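Local coordinates for protein ALKF (Bacillus cereus, PDB 3ZBO) that has affinity for branched DNA structures and is related to the HEAT-like repeat DNA glycosylases, though its cellular function is unknown, at residues F88-I92 with V105-L109. Residues are numbered along the deposited sequence; the frame is centred on the assembly and turned at random.
Sequences FDRWI and VAVTL
Phe88 reaches across to Thr108 and Leu109, and more loosely to Val105, with Phe88 CD1 4.4 Å from Val105 CG1. Its ring carries one end of this contact, and Val105 fills the other. Methyl CD1 of Leu109 sits 3.7 Å from the centroid of the Phe88 ring, only 6° off the ring normal. This is a CH-pi contact over one face. Methyl CG2 of Thr108 meets the ring at its edge instead, 3.7 Å from Phe88 CE1. The same ring carbon, Phe88 CE1, lies 3.5 Å from Leu109 N, so the ring also packs on the backbone.

Val105 splits its two methyls between neighbours. CG1 lies anti to the backbone N (chi1 -176°) and meets Ile92 CD1 at 4.0 Å, the two side chains crossing at about a right angle. Val105 CG2 rests 4.1 Å from Trp91 CB. The indole also packs on helix 56-63, where it stacks with Tyr63, and its NE1 is hydrogen-bonded to Glu60 OE2. Thr108 OG1 is hydrogen-bonded to Val104 O and Arg240 NH2.

Segments 88-92 and 105-109 lie on consecutive helices, and their axes run nearly antiparallel, at 162°. Such a pair is consistent with the protein's relation to the HEAT-like repeat glycosylases. Trp122 of helix 115-124 packs on Ile92, Val105 and Leu109. No hydrogen bond joins the two segments. Their cohesion is therefore mainly van der Waals packing of buried side chains, while the polar groups of Trp91 and Thr108 find their partners elsewhere.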
ATOM      1  N   PHE A  88      -0.004  -6.988  13.171  1.00 14.14           N
ATOM      2  CA  PHE A  88       0.051  -6.837  11.697  1.00 12.21           C
ATOM      3  C   PHE A  88      -0.214  -8.122  10.971  1.00 12.94           C
ATOM      4  O   PHE A  88      -0.895  -8.086   9.901  1.00 12.42           O
ATOM      5  CB  PHE A  88       1.387  -6.245  11.288  1.00 14.45           C
ATOM      6  CG  PHE A  88       1.448  -4.756  11.508  1.00 13.08           C
ATOM      7  CD1 PHE A  88       0.716  -3.884  10.643  1.00 12.80           C
ATOM      8  CD2 PHE A  88       2.221  -4.246  12.490  1.00 14.09           C
ATOM      9  CE1 PHE A  88       0.737  -2.466  10.935  1.00 13.46           C
ATOM     10  CE2 PHE A  88       2.245  -2.828  12.778  1.00 14.02           C
ATOM     11  CZ  PHE A  88       1.474  -1.948  11.956  1.00 16.66           C
ATOM     12  N   ASP A  89       0.217  -9.281  11.514  1.00 13.63           N
ATOM     13  CA  ASP A  89      -0.088 -10.534  10.824  1.00 14.37           C
ATOM     14  C   ASP A  89      -1.581 -10.814  10.847  1.00 13.29           C
ATOM     15  O   ASP A  89      -2.151 -11.296   9.875  1.00 13.64           O
ATOM     16  CB  ASP A  89       0.654 -11.691  11.555  1.00 14.52           C
ATOM     17  CG  ASP A  89       2.156 -11.700  11.241  1.00 22.28           C
ATOM     18  OD1 ASP A  89       2.507 -11.129  10.218  1.00 23.91           O
ATOM     19  OD2 ASP A  89       3.004 -12.209  12.026  1.00 26.04           O
ATOM     20  N   ARG A  90      -2.308 -10.421  11.936  1.00 12.28           N
ATOM     21  CA  ARG A  90      -3.765 -10.528  11.875  1.00 13.75           C
ATOM     22  C   ARG A  90      -4.387  -9.667  10.789  1.00 12.18           C
ATOM     23  O   ARG A  90      -5.274 -10.101  10.038  1.00 14.23           O
ATOM     24  CB  ARG A  90      -4.447 -10.155  13.227  1.00 14.46           C
ATOM     25  CG  ARG A  90      -4.076 -11.147  14.322  1.00 15.14           C
ATOM     26  CD  ARG A  90      -4.863 -10.862  15.656  1.00 16.34           C
ATOM     27  NE  ARG A  90      -4.476  -9.556  16.192  1.00 16.67           N
ATOM     28  CZ  ARG A  90      -5.107  -8.363  16.008  1.00 15.52           C
ATOM     29  NH1 ARG A  90      -6.210  -8.208  15.257  1.00 18.48           N
ATOM     30  NH2 ARG A  90      -4.558  -7.274  16.519  1.00 15.77           N
ATOM     31  N   TRP A  91      -3.889  -8.458  10.720  1.00 12.94           N
ATOM     32  CA  TRP A  91      -4.497  -7.502   9.758  1.00 12.91           C
ATOM     33  C   TRP A  91      -4.204  -8.013   8.320  1.00 12.85           C
ATOM     34  O   TRP A  91      -5.092  -8.025   7.482  1.00 12.60           O
ATOM     35  CB  TRP A  91      -3.911  -6.078   9.946  1.00 12.71           C
ATOM     36  CG  TRP A  91      -4.624  -5.335  11.077  1.00 12.38           C
ATOM     37  CD1 TRP A  91      -4.927  -5.818  12.314  1.00 19.05           C
ATOM     38  CD2 TRP A  91      -4.935  -3.946  11.079  1.00 13.18           C
ATOM     39  NE1 TRP A  91      -5.515  -4.771  13.074  1.00 17.15           N
ATOM     40  CE2 TRP A  91      -5.566  -3.655  12.297  1.00 15.15           C
ATOM     41  CE3 TRP A  91      -4.812  -2.942  10.127  1.00 13.93           C
ATOM     42  CZ2 TRP A  91      -6.008  -2.352  12.657  1.00 15.18           C
ATOM     43  CZ3 TRP A  91      -5.358  -1.620  10.438  1.00 16.59           C
ATOM     44  CH2 TRP A  91      -5.988  -1.399  11.663  1.00 15.22           C
ATOM     45  N   ILE A  92      -2.958  -8.468   8.051  1.00 12.84           N
ATOM     46  CA  ILE A  92      -2.737  -8.913   6.678  1.00 11.52           C
ATOM     47  C   ILE A  92      -3.551 -10.165   6.361  1.00 14.15           C
ATOM     48  O   ILE A  92      -3.978 -10.356   5.209  1.00 13.57           O
ATOM     49  CB  ILE A  92      -1.239  -9.085   6.371  1.00 12.99           C
ATOM     50  CG1 ILE A  92      -0.936  -9.084   4.853  1.00 10.99           C
ATOM     51  CG2 ILE A  92      -0.656 -10.438   6.967  1.00 12.96           C
ATOM     52  CD1 ILE A  92      -1.343  -7.746   4.126  1.00 12.89           C
ATOM     53  N   VAL A 105      -3.104  -2.012   5.111  1.00 10.59           N
ATOM     54  CA  VAL A 105      -2.152  -2.639   5.987  1.00 10.42           C
ATOM     55  C   VAL A 105      -0.728  -2.168   5.734  1.00 10.85           C
ATOM     56  O   VAL A 105      -0.021  -1.859   6.696  1.00 11.50           O
ATOM     57  CB  VAL A 105      -2.272  -4.165   5.806  1.00  9.87           C
ATOM     58  CG1 VAL A 105      -1.327  -4.860   6.831  1.00 11.11           C
ATOM     59  CG2 VAL A 105      -3.740  -4.667   6.103  1.00 11.38           C
ATOM     60  N   ALA A 106      -0.277  -2.100   4.466  1.00  9.82           N
ATOM     61  CA  ALA A 106       1.126  -1.670   4.219  1.00 10.00           C
ATOM     62  C   ALA A 106       1.309  -0.214   4.687  1.00 10.22           C
ATOM     63  O   ALA A 106       2.431   0.132   5.117  1.00 11.67           O
ATOM     64  CB  ALA A 106       1.400  -1.761   2.723  1.00 11.54           C
ATOM     65  N   VAL A 107       0.277   0.643   4.549  1.00 10.24           N
ATOM     66  CA  VAL A 107       0.495   2.042   4.916  1.00 11.30           C
ATOM     67  C   VAL A 107       0.527   2.114   6.469  1.00 11.83           C
ATOM     68  O   VAL A 107       1.430   2.815   6.990  1.00 12.82           O
ATOM     69  CB  VAL A 107      -0.623   2.897   4.338  1.00 12.27           C
ATOM     70  CG1 VAL A 107      -0.446   4.358   4.800  1.00 11.74           C
ATOM     71  CG2 VAL A 107      -0.703   2.867   2.817  1.00 13.58           C
ATOM     72  N   THR A 108      -0.368   1.426   7.167  1.00 12.85           N
ATOM     73  CA  THR A 108      -0.292   1.404   8.633  1.00 12.10           C
ATOM     74  C   THR A 108       1.076   0.853   9.081  1.00 12.58           C
ATOM     75  O   THR A 108       1.740   1.411   9.910  1.00 13.94           O
ATOM     76  CB  THR A 108      -1.397   0.561   9.130  1.00 13.92           C
ATOM     77  OG1 THR A 108      -2.645   1.156   8.712  1.00 16.33           O
ATOM     78  CG2 THR A 108      -1.417   0.545  10.664  1.00 14.65           C
ATOM     79  N   LEU A 109       1.519  -0.210   8.401  1.00 12.05           N
ATOM     80  CA  LEU A 109       2.870  -0.777   8.730  1.00 11.91           C
ATOM     81  C   LEU A 109       4.004   0.212   8.524  1.00 11.93           C
ATOM     82  O   LEU A 109       4.953   0.266   9.331  1.00 13.80           O
ATOM     83  CB  LEU A 109       3.097  -2.093   7.947  1.00 11.18           C
ATOM     84  CG  LEU A 109       4.465  -2.807   8.168  1.00 11.82           C
ATOM     85  CD1 LEU A 109       4.540  -3.247   9.683  1.00 11.42           C
ATOM     86  CD2 LEU A 109       4.588  -3.998   7.260  1.00 13.00           C
TER